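Long-range contact in acetyltransferase of GNAT family (Staphylococcus aureus subsp. aureus Mu50, PDB 3D8P), which probably transfers an acetyl group from acetyl-CoA to an acceptor that is not identified here, as a member of the GNAT acetyltransferase family: residues A58-G70 against L81-I95. Residues are numbered along the deposited sequence; the frame is centred on the assembly and turned at random.
With EDO (1,2-ethanediol), chain G; EDO (1,2-ethanediol), chain F; ACT (acetate ion), chain E.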
# COMPACT_ATOMS: atom_id res chain seq x y z
N ALA A 58 -8.46 1.74 -6.37
CA ALA A 58 -9.83 1.26 -6.37
C ALA A 58 -10.64 2.53 -6.61
O ALA A 58 -10.45 3.54 -5.91
CB ALA A 58 -10.19 0.63 -5.06
N ILE A 59 -11.51 2.48 -7.63
CA ILE A 59 -12.29 3.63 -8.01
C ILE A 59 -13.78 3.29 -8.08
O ILE A 59 -14.17 2.16 -8.38
CB ILE A 59 -11.77 4.23 -9.36
CG1 ILE A 59 -11.95 3.24 -10.52
CG2 ILE A 59 -10.29 4.67 -9.24
CD1 ILE A 59 -11.72 3.85 -11.93
N ASN A 60 -14.61 4.28 -7.82
CA ASN A 60 -16.05 4.08 -7.85
C ASN A 60 -16.61 4.38 -9.26
O ASN A 60 -15.85 4.54 -10.22
CB ASN A 60 -16.71 4.92 -6.74
CG ASN A 60 -16.57 6.42 -6.95
OD1 ASN A 60 -16.11 6.88 -7.99
ND2 ASN A 60 -17.01 7.18 -5.96
N ASN A 61 -17.93 4.44 -9.37
CA ASN A 61 -18.62 4.69 -10.63
C ASN A 61 -18.31 6.05 -11.25
O ASN A 61 -18.39 6.23 -12.46
CB ASN A 61 -20.15 4.51 -10.45
CG ASN A 61 -20.77 5.58 -9.52
OD1 ASN A 61 -20.28 5.84 -8.42
ND2 ASN A 61 -21.86 6.20 -9.99
N HIS A 62 -17.96 7.01 -10.40
CA HIS A 62 -17.56 8.35 -10.83
C HIS A 62 -16.06 8.45 -11.12
O HIS A 62 -15.54 9.52 -11.47
CB HIS A 62 -18.01 9.36 -9.78
CG HIS A 62 -19.50 9.47 -9.68
ND1 HIS A 62 -20.25 10.13 -10.63
CD2 HIS A 62 -20.38 8.99 -8.77
CE1 HIS A 62 -21.53 10.06 -10.31
NE2 HIS A 62 -21.63 9.37 -9.18
N GLN A 63 -15.39 7.30 -11.00
CA GLN A 63 -13.96 7.12 -11.22
C GLN A 63 -13.07 7.86 -10.18
O GLN A 63 -11.91 8.20 -10.44
CB GLN A 63 -13.62 7.44 -12.69
CG GLN A 63 -14.47 6.59 -13.64
CD GLN A 63 -14.07 6.70 -15.09
OE1 GLN A 63 -12.89 6.56 -15.43
NE2 GLN A 63 -15.06 6.95 -15.98
N ASN A 64 -13.64 8.10 -9.01
CA ASN A 64 -12.87 8.69 -7.93
C ASN A 64 -12.24 7.61 -7.09
O ASN A 64 -12.78 6.52 -6.96
CB ASN A 64 -13.75 9.55 -7.06
CG ASN A 64 -14.23 10.77 -7.78
OD1 ASN A 64 -15.42 11.01 -7.85
ND2 ASN A 64 -13.30 11.54 -8.37
N ILE A 65 -11.12 7.96 -6.48
CA ILE A 65 -10.35 7.05 -5.64
C ILE A 65 -11.10 6.75 -4.37
O ILE A 65 -11.51 7.66 -3.65
CB ILE A 65 -8.94 7.67 -5.26
CG1 ILE A 65 -8.09 7.87 -6.53
CG2 ILE A 65 -8.21 6.75 -4.24
CD1 ILE A 65 -6.79 8.63 -6.35
N VAL A 66 -11.32 5.45 -4.11
CA VAL A 66 -11.88 5.00 -2.84
C VAL A 66 -10.88 4.05 -2.12
O VAL A 66 -11.11 3.67 -0.99
CB VAL A 66 -13.33 4.38 -2.99
CG1 VAL A 66 -14.32 5.41 -3.54
CG2 VAL A 66 -13.34 3.10 -3.82
N GLY A 67 -9.77 3.71 -2.78
CA GLY A 67 -8.74 2.92 -2.20
C GLY A 67 -7.43 2.98 -2.98
O GLY A 67 -7.40 3.29 -4.20
N THR A 68 -6.33 2.68 -2.29
CA THR A 68 -5.01 2.73 -2.89
C THR A 68 -4.14 1.59 -2.38
O THR A 68 -4.36 1.07 -1.27
CB THR A 68 -4.26 4.09 -2.58
OG1 THR A 68 -4.05 4.21 -1.17
CG2 THR A 68 -5.06 5.31 -3.09
N ILE A 69 -3.15 1.22 -3.18
CA ILE A 69 -2.15 0.23 -2.73
C ILE A 69 -0.93 0.35 -3.63
O ILE A 69 -1.05 0.38 -4.83
CB ILE A 69 -2.72 -1.23 -2.73
CG1 ILE A 69 -1.94 -2.14 -1.78
CG2 ILE A 69 -2.74 -1.83 -4.15
CD1 ILE A 69 -2.53 -3.55 -1.68
N GLY A 70 0.23 0.42 -3.01
CA GLY A 70 1.50 0.47 -3.71
C GLY A 70 2.41 -0.70 -3.36
O GLY A 70 2.26 -1.33 -2.31
N LEU A 81 5.09 -3.48 0.56
CA LEU A 81 3.76 -2.88 0.39
C LEU A 81 3.80 -1.45 0.95
O LEU A 81 4.40 -1.20 1.98
CB LEU A 81 2.69 -3.72 1.07
CG LEU A 81 1.26 -3.61 0.55
CD1 LEU A 81 1.12 -4.27 -0.84
CD2 LEU A 81 0.26 -4.26 1.52
N LYS A 82 3.19 -0.52 0.22
CA LYS A 82 3.14 0.88 0.58
C LYS A 82 1.78 1.50 0.34
O LYS A 82 1.02 1.05 -0.52
CB LYS A 82 4.19 1.66 -0.20
CG LYS A 82 5.60 1.08 -0.09
CD LYS A 82 6.64 2.14 0.10
CE LYS A 82 6.80 2.48 1.55
NZ LYS A 82 7.52 1.40 2.29
N LYS A 83 1.47 2.50 1.15
CA LYS A 83 0.31 3.39 0.96
C LYS A 83 -0.99 2.65 0.69
O LYS A 83 -1.68 2.96 -0.28
CB LYS A 83 0.59 4.37 -0.19
CG LYS A 83 1.91 5.12 -0.12
CD LYS A 83 2.05 6.06 1.09
CE LYS A 83 3.44 6.70 1.09
NZ LYS A 83 3.81 7.37 2.36
N MSE A 84 -1.32 1.68 1.54
CA MSE A 84 -2.60 1.01 1.46
C MSE A 84 -3.64 1.76 2.31
O MSE A 84 -3.47 1.92 3.51
CB MSE A 84 -2.55 -0.45 1.86
CG MSE A 84 -3.88 -1.12 1.53
SE MSE A 84 -3.91 -2.97 1.99
CE MSE A 84 -5.57 -3.34 1.13
N PHE A 85 -4.68 2.24 1.65
CA PHE A 85 -5.72 3.06 2.26
C PHE A 85 -7.06 2.75 1.61
O PHE A 85 -7.10 2.45 0.42
CB PHE A 85 -5.42 4.54 2.10
CG PHE A 85 -4.28 5.01 2.91
CD1 PHE A 85 -4.45 5.36 4.25
CD2 PHE A 85 -3.02 5.13 2.35
CE1 PHE A 85 -3.38 5.80 5.03
CE2 PHE A 85 -1.94 5.55 3.14
CZ PHE A 85 -2.13 5.88 4.47
N VAL A 86 -8.13 2.82 2.39
CA VAL A 86 -9.49 2.57 1.92
C VAL A 86 -10.38 3.60 2.55
O VAL A 86 -10.29 3.86 3.73
CB VAL A 86 -9.98 1.14 2.26
CG1 VAL A 86 -11.48 0.95 1.89
CG2 VAL A 86 -9.11 0.09 1.57
N ASP A 87 -11.21 4.22 1.74
CA ASP A 87 -12.17 5.20 2.22
C ASP A 87 -12.99 4.59 3.38
O ASP A 87 -13.41 3.43 3.30
CB ASP A 87 -13.05 5.64 1.06
CG ASP A 87 -13.89 6.84 1.38
OD1 ASP A 87 -14.74 6.74 2.28
OD2 ASP A 87 -13.70 7.88 0.72
N LYS A 88 -13.18 5.37 4.46
CA LYS A 88 -13.93 4.92 5.65
C LYS A 88 -15.34 4.48 5.26
O LYS A 88 -15.83 3.47 5.72
CB LYS A 88 -14.00 6.02 6.72
N GLY A 89 -15.97 5.24 4.36
CA GLY A 89 -17.32 4.92 3.88
C GLY A 89 -17.42 3.70 2.97
O GLY A 89 -18.52 3.37 2.52
N TYR A 90 -16.29 3.02 2.71
CA TYR A 90 -16.24 1.84 1.83
C TYR A 90 -15.45 0.67 2.43
O TYR A 90 -15.06 -0.23 1.69
CB TYR A 90 -15.57 2.20 0.49
CG TYR A 90 -16.30 3.17 -0.42
CD1 TYR A 90 -16.39 4.52 -0.11
CD2 TYR A 90 -16.84 2.74 -1.64
CE1 TYR A 90 -17.05 5.41 -0.95
CE2 TYR A 90 -17.50 3.63 -2.50
CZ TYR A 90 -17.60 4.97 -2.14
OH TYR A 90 -18.22 5.89 -2.99
N ARG A 91 -15.22 0.66 3.75
CA ARG A 91 -14.35 -0.37 4.38
C ARG A 91 -14.96 -1.76 4.66
O ARG A 91 -14.24 -2.67 5.08
CB ARG A 91 -13.72 0.14 5.70
CG ARG A 91 -12.81 1.31 5.51
CD ARG A 91 -11.71 1.39 6.56
NE ARG A 91 -10.92 2.59 6.30
CZ ARG A 91 -10.73 3.60 7.15
NH1 ARG A 91 -11.16 3.55 8.41
NH2 ARG A 91 -10.03 4.67 6.74
N ASN A 92 -16.26 -1.94 4.48
CA ASN A 92 -16.81 -3.29 4.60
C ASN A 92 -17.50 -3.68 3.28
O ASN A 92 -18.66 -4.11 3.23
CB ASN A 92 -17.68 -3.45 5.86
CG ASN A 92 -16.85 -3.46 7.15
N LEU A 93 -16.74 -3.46 2.20
CA LEU A 93 -17.09 -3.88 0.85
C LEU A 93 -15.95 -4.76 0.27
O LEU A 93 -15.91 -5.04 -0.93
CB LEU A 93 -17.43 -2.66 -0.03
CG LEU A 93 -18.88 -2.15 0.12
CD1 LEU A 93 -19.18 -1.60 1.53
CD2 LEU A 93 -19.23 -1.11 -0.95
N LYS A 94 -15.04 -5.21 1.14
CA LYS A 94 -13.88 -6.03 0.77
C LYS A 94 -12.96 -5.39 -0.30
O LYS A 94 -12.33 -6.10 -1.11
CB LYS A 94 -14.32 -7.44 0.36
CG LYS A 94 -14.94 -8.24 1.51
CD LYS A 94 -15.30 -9.65 1.07
N ILE A 95 -12.87 -4.06 -0.27
CA ILE A 95 -12.00 -3.30 -1.18
C ILE A 95 -10.51 -3.51 -0.87
O ILE A 95 -9.71 -3.69 -1.79
CB ILE A 95 -12.38 -1.79 -1.19
CG1 ILE A 95 -13.75 -1.63 -1.86
CG2 ILE A 95 -11.33 -0.94 -1.93
CD1 ILE A 95 -14.36 -0.29 -1.62
C1 EDO G . 2.08 -0.73 4.42
O1 EDO G . 2.48 0.51 4.98
C2 EDO G . 0.98 -0.54 3.39
O2 EDO G . 0.31 0.66 3.73
C1 EDO F . -1.94 2.25 6.29
O1 EDO F . -1.20 2.26 5.05
C2 EDO F . -2.10 0.83 6.80
O2 EDO F . -0.84 0.29 7.22
C ACT E . -6.56 2.57 6.48
O ACT E . -6.12 1.73 7.32
OXT ACT E . -7.07 2.16 5.40
CH3 ACT E . -6.48 4.03 6.74
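Leu81 brings CD1 to 3.8 Å from Ile69 CD1, on the sheet face packed by Leu99 and Val103 of helix 95-109. Lys82 and Gly70 exchange backbone hydrogen bonds, whereas the next such pair is Phe85 with Thr68; one residue, Ile69, is thus set against two, Lys83 and Met84: a beta bulge. Lys83 has the left-handed backbone conformation, and its carbonyl O accepts a hydrogen bond from Thr68 OG1 at 2.8 Å. In selenomethionine Met84, CG anti to the backbone N and an extended chain carry SE alongside Ile69, 4.0 Å from its CD1. Phe85 turns its ring edge to Thr68 OG1, on the face covered by helix 14-28. Beyond Val86, whose N donates to an acetate (OXT 3.3 Å), probably from the crystallisation liquor, Asp87 N donates to Val66 O at 2.8 Å, almost straight (178°). Tyr90 lays its ring across Val66 CG1, 3.7 Å from the centroid and 16° off the normal: a CH-pi contact. In GNAT folds the bulged strand splays from its parallel neighbour and acetyl-CoA binds in the gap; strand 78-86 probably does the same here, its Val86 amide able to meet an acceptor from a bound molecule.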